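Local coordinates for uncharacterized protein (Cricetid herpesvirus 2, PDB 4ZKQ), which probably binds host chemokines as a decoy receptor of a rodent gammaherpesvirus, at residues H219-G231 against Y272-G284. Residues are numbered along the deposited sequence; the frame is centred on the assembly and turned at random.
Sequences HRLYCGERLMTGG and YMEYSECEEVTPG
Cys223 and Cys278 are joined by a disulfide that staples an irregular loop to the end of a beta hairpin, an example of how one covalent link can anchor a segment without regular structure. Cys223 SG and Cys278 SG are 2.0 Å apart, with a torsion of -97° about the S-S bond. Beside the bridge, one face of the Tyr275 ring lies over Met228: Met228 CA sits 3.6 Å from the ring centroid and 6° off its normal, a CH-pi contact over the face. Met228 CG continues along the ring to Tyr275 CD1 (3.7 Å), and Met228 SD lies 3.8 Å from Cys278 SG. Farther along, the extended Arg226 chain presents one guanidinium face to the carbonyl O of Glu277 and forms a long salt bridge, Arg226 NH2 to Glu279 OE2 at 3.9 Å, with the two charged planes nearly perpendicular. A water links Cys223 O to Glu279 N, while Thr282 CG2 packs tightly on Gly224 CA (3.4 Å). On the hairpin side, a type II' turn from Cys223 to Arg226 and a classic bulge, with Met228 and Thr229 facing Leu221, set the backbone that carries these groups. Thr282 OG1 accepts a hydrogen bond from the backbone N of Tyr395, and strand 388-395 pairs in parallel with strand 206-223, so the loop leading to strand 285-286 is fastened to both hairpin and neighbouring strand.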
loop_
_atom_site.group_PDB
_atom_site.type_symbol
_atom_site.label_atom_id
_atom_site.label_comp_id
_atom_site.label_asym_id
_atom_site.label_seq_id
_atom_site.Cartn_x
_atom_site.Cartn_y
_atom_site.Cartn_z
ATOM N N HIS A 219 2.049 6.368 14.864
ATOM C CA HIS A 219 2.847 5.206 14.503
ATOM C C HIS A 219 4.008 5.043 15.464
ATOM O O HIS A 219 4.575 6.024 15.946
ATOM C CB HIS A 219 3.358 5.329 13.066
ATOM C CG HIS A 219 4.162 6.565 12.818
ATOM N ND1 HIS A 219 5.538 6.592 12.911
ATOM C CD2 HIS A 219 3.784 7.826 12.496
ATOM C CE1 HIS A 219 5.972 7.808 12.649
ATOM N NE2 HIS A 219 4.929 8.579 12.393
ATOM N N ARG A 220 4.326 3.790 15.755
ATOM C CA ARG A 220 5.494 3.432 16.545
ATOM C C ARG A 220 6.163 2.236 15.901
ATOM O O ARG A 220 5.491 1.351 15.360
ATOM C CB ARG A 220 5.105 3.130 17.993
ATOM C CG ARG A 220 4.841 4.380 18.798
ATOM C CD ARG A 220 4.356 4.080 20.195
ATOM N NE ARG A 220 2.978 3.603 20.210
ATOM C CZ ARG A 220 2.239 3.485 21.310
ATOM N NH1 ARG A 220 2.743 3.818 22.492
ATOM N NH2 ARG A 220 0.994 3.040 21.227
ATOM N N LEU A 221 7.490 2.230 15.938
ATOM C CA LEU A 221 8.272 1.137 15.387
ATOM C C LEU A 221 9.184 0.587 16.466
ATOM O O LEU A 221 9.879 1.346 17.145
ATOM C CB LEU A 221 9.089 1.604 14.183
ATOM C CG LEU A 221 10.003 0.547 13.563
ATOM C CD1 LEU A 221 9.210 -0.660 13.072
ATOM C CD2 LEU A 221 10.811 1.155 12.433
ATOM N N TYR A 222 9.157 -0.730 16.623
ATOM C CA TYR A 222 9.945 -1.420 17.634
ATOM C C TYR A 222 10.855 -2.471 17.023
ATOM O O TYR A 222 10.590 -2.991 15.940
ATOM C CB TYR A 222 9.049 -2.129 18.643
ATOM C CG TYR A 222 8.028 -1.284 19.358
ATOM C CD1 TYR A 222 6.842 -0.917 18.737
ATOM C CD2 TYR A 222 8.223 -0.905 20.680
ATOM C CE1 TYR A 222 5.894 -0.163 19.403
ATOM C CE2 TYR A 222 7.284 -0.155 21.352
ATOM C CZ TYR A 222 6.120 0.210 20.711
ATOM O OH TYR A 222 5.185 0.961 21.382
ATOM N N CYS A 223 11.921 -2.795 17.744
ATOM C CA CYS A 223 12.668 -4.019 17.500
ATOM C C CYS A 223 12.526 -4.802 18.789
ATOM O O CYS A 223 13.072 -4.423 19.828
ATOM C CB CYS A 223 14.135 -3.752 17.134
ATOM S SG CYS A 223 15.031 -2.714 18.307
ATOM N N GLY A 224 11.741 -5.869 18.731
ATOM C CA GLY A 224 11.322 -6.549 19.935
ATOM C C GLY A 224 10.458 -5.602 20.742
ATOM O O GLY A 224 9.346 -5.259 20.331
ATOM N N GLU A 225 10.987 -5.161 21.878
ATOM C CA GLU A 225 10.277 -4.252 22.768
ATOM C C GLU A 225 11.076 -2.964 23.020
ATOM O O GLU A 225 10.751 -2.187 23.919
ATOM C CB GLU A 225 9.952 -4.966 24.089
ATOM C CG GLU A 225 8.926 -6.103 23.930
ATOM C CD GLU A 225 8.661 -6.868 25.220
ATOM O OE1 GLU A 225 9.429 -7.804 25.527
ATOM O OE2 GLU A 225 7.678 -6.543 25.921
ATOM N N ARG A 226 12.118 -2.736 22.225
ATOM C CA ARG A 226 12.800 -1.444 22.225
ATOM C C ARG A 226 12.155 -0.549 21.177
ATOM O O ARG A 226 12.068 -0.925 20.011
ATOM C CB ARG A 226 14.292 -1.588 21.930
ATOM C CG ARG A 226 15.072 -2.396 22.944
ATOM C CD ARG A 226 16.552 -2.241 22.677
ATOM N NE ARG A 226 17.353 -3.285 23.310
ATOM C CZ ARG A 226 18.164 -3.103 24.350
ATOM N NH1 ARG A 226 18.304 -1.906 24.912
ATOM N NH2 ARG A 226 18.844 -4.134 24.832
ATOM N N LEU A 227 11.709 0.630 21.596
ATOM C CA LEU A 227 11.086 1.587 20.689
ATOM C C LEU A 227 12.141 2.297 19.855
ATOM O O LEU A 227 13.035 2.949 20.392
ATOM C CB LEU A 227 10.265 2.604 21.474
ATOM C CG LEU A 227 9.593 3.712 20.659
ATOM C CD1 LEU A 227 8.476 3.149 19.785
ATOM C CD2 LEU A 227 9.060 4.781 21.590
ATOM N N MET A 228 12.034 2.154 18.538
ATOM C CA MET A 228 12.992 2.744 17.612
ATOM C C MET A 228 12.569 4.152 17.191
ATOM O O MET A 228 13.376 5.080 17.203
ATOM C CB MET A 228 13.147 1.848 16.384
ATOM C CG MET A 228 13.510 0.406 16.726
ATOM S SD MET A 228 13.425 -0.706 15.307
ATOM C CE MET A 228 14.687 0.011 14.275
ATOM N N THR A 229 11.300 4.313 16.827
ATOM C CA THR A 229 10.796 5.615 16.412
ATOM C C THR A 229 9.278 5.676 16.519
ATOM O O THR A 229 8.614 4.651 16.687
ATOM C CB THR A 229 11.218 5.947 14.970
ATOM O OG1 THR A 229 10.751 7.256 14.622
ATOM C CG2 THR A 229 10.653 4.928 13.988
ATOM N N GLY A 230 8.737 6.886 16.434
ATOM C CA GLY A 230 7.306 7.092 16.549
ATOM C C GLY A 230 6.913 8.507 16.173
ATOM O O GLY A 230 7.776 9.351 15.932
ATOM N N GLY A 231 5.611 8.769 16.118
ATOM C CA GLY A 231 5.125 10.081 15.725
ATOM C C GLY A 231 3.628 10.122 15.495
ATOM O O GLY A 231 2.968 9.086 15.494
ATOM N N TYR A 272 21.892 4.308 6.458
ATOM C CA TYR A 272 22.408 4.076 7.799
ATOM C C TYR A 272 21.273 3.678 8.732
ATOM O O TYR A 272 20.098 3.824 8.397
ATOM C CB TYR A 272 23.121 5.324 8.332
ATOM C CG TYR A 272 22.209 6.521 8.483
ATOM C CD1 TYR A 272 22.128 7.486 7.488
ATOM C CD2 TYR A 272 21.425 6.681 9.619
ATOM C CE1 TYR A 272 21.290 8.578 7.619
ATOM C CE2 TYR A 272 20.583 7.762 9.755
ATOM C CZ TYR A 272 20.516 8.710 8.755
ATOM O OH TYR A 272 19.679 9.794 8.894
ATOM N N MET A 273 21.631 3.179 9.907
ATOM C CA MET A 273 20.647 2.890 10.936
ATOM C C MET A 273 20.809 3.899 12.063
ATOM O O MET A 273 21.719 3.777 12.884
ATOM C CB MET A 273 20.808 1.461 11.456
ATOM C CG MET A 273 19.739 1.022 12.440
ATOM S SD MET A 273 18.074 1.072 11.752
ATOM C CE MET A 273 17.309 -0.266 12.662
ATOM N N GLU A 274 19.942 4.906 12.094
ATOM C CA GLU A 274 20.047 5.951 13.105
ATOM C C GLU A 274 19.825 5.357 14.486
ATOM O O GLU A 274 20.449 5.777 15.461
ATOM C CB GLU A 274 19.044 7.081 12.845
ATOM C CG GLU A 274 19.131 8.237 13.844
ATOM C CD GLU A 274 20.549 8.756 14.044
ATOM O OE1 GLU A 274 21.341 8.740 13.075
ATOM O OE2 GLU A 274 20.874 9.180 15.175
ATOM N N TYR A 275 18.933 4.374 14.559
ATOM C CA TYR A 275 18.657 3.684 15.812
ATOM C C TYR A 275 19.400 2.352 15.856
ATOM O O TYR A 275 18.951 1.355 15.289
ATOM C CB TYR A 275 17.157 3.463 15.985
ATOM C CG TYR A 275 16.789 3.049 17.388
ATOM C CD1 TYR A 275 16.810 1.713 17.769
ATOM C CD2 TYR A 275 16.437 3.997 18.340
ATOM C CE1 TYR A 275 16.479 1.333 19.054
ATOM C CE2 TYR A 275 16.105 3.628 19.629
ATOM C CZ TYR A 275 16.129 2.294 19.982
ATOM O OH TYR A 275 15.799 1.922 21.266
ATOM N N SER A 276 20.544 2.352 16.536
ATOM C CA SER A 276 21.441 1.200 16.564
ATOM C C SER A 276 21.388 0.461 17.896
ATOM O O SER A 276 22.317 -0.271 18.240
ATOM C CB SER A 276 22.878 1.650 16.285
ATOM O OG SER A 276 22.983 2.267 15.012
ATOM N N GLU A 277 20.303 0.649 18.641
ATOM C CA GLU A 277 20.203 0.081 19.982
ATOM C C GLU A 277 19.454 -1.255 20.027
ATOM O O GLU A 277 19.229 -1.799 21.108
ATOM C CB GLU A 277 19.536 1.087 20.920
ATOM C CG GLU A 277 20.412 2.295 21.230
ATOM C CD GLU A 277 19.845 3.164 22.333
ATOM O OE1 GLU A 277 18.663 3.553 22.238
ATOM O OE2 GLU A 277 20.582 3.453 23.300
ATOM N N CYS A 278 19.091 -1.790 18.862
ATOM C CA CYS A 278 18.455 -3.107 18.786
ATOM C C CYS A 278 19.476 -4.208 19.018
ATOM O O CYS A 278 20.613 -4.107 18.566
ATOM C CB CYS A 278 17.795 -3.331 17.422
ATOM S SG CYS A 278 16.480 -2.154 16.992
ATOM N N GLU A 279 19.069 -5.271 19.702
ATOM C CA GLU A 279 19.910 -6.452 19.791
ATOM C C GLU A 279 19.957 -7.118 18.420
ATOM O O GLU A 279 18.980 -7.077 17.672
ATOM C CB GLU A 279 19.385 -7.418 20.853
ATOM C CG GLU A 279 19.312 -6.823 22.243
ATOM C CD GLU A 279 18.981 -7.862 23.294
ATOM O OE1 GLU A 279 19.799 -8.788 23.499
ATOM O OE2 GLU A 279 17.898 -7.758 23.907
ATOM N N GLU A 280 21.096 -7.720 18.081
ATOM C CA GLU A 280 21.271 -8.335 16.772
ATOM C C GLU A 280 20.374 -9.552 16.615
ATOM O O GLU A 280 20.068 -9.972 15.500
ATOM C CB GLU A 280 22.737 -8.727 16.560
ATOM C CG GLU A 280 23.672 -7.537 16.423
ATOM C CD GLU A 280 23.457 -6.758 15.141
ATOM O OE1 GLU A 280 23.079 -7.371 14.118
ATOM O OE2 GLU A 280 23.665 -5.526 15.157
ATOM N N VAL A 281 19.965 -10.119 17.743
ATOM C CA VAL A 281 18.985 -11.188 17.756
ATOM C C VAL A 281 17.920 -10.789 18.745
ATOM O O VAL A 281 18.213 -10.489 19.901
ATOM C CB VAL A 281 19.599 -12.533 18.136
ATOM C CG1 VAL A 281 18.533 -13.621 18.154
ATOM C CG2 VAL A 281 20.684 -12.877 17.157
ATOM N N THR A 282 16.679 -10.754 18.286
ATOM C CA THR A 282 15.612 -10.233 19.113
ATOM C C THR A 282 15.264 -11.278 20.171
ATOM O O THR A 282 15.135 -12.457 19.847
ATOM C CB THR A 282 14.383 -9.873 18.272
ATOM O OG1 THR A 282 14.792 -9.071 17.154
ATOM C CG2 THR A 282 13.375 -9.106 19.107
ATOM N N PRO A 283 15.128 -10.855 21.442
ATOM C CA PRO A 283 14.770 -11.804 22.503
ATOM C C PRO A 283 13.435 -12.502 22.269
ATOM O O PRO A 283 12.442 -11.855 21.937
ATOM C CB PRO A 283 14.695 -10.923 23.751
ATOM C CG PRO A 283 15.549 -9.761 23.453
ATOM C CD PRO A 283 15.394 -9.511 21.982
ATOM N N GLY A 284 13.421 -13.814 22.457
ATOM C CA GLY A 284 12.208 -14.595 22.317
ATOM C C GLY A 284 12.388 -15.933 22.999
ATOM O O GLY A 284 13.476 -16.240 23.481
HETATM O O HOH W 1 16.029 -5.223 20.126
#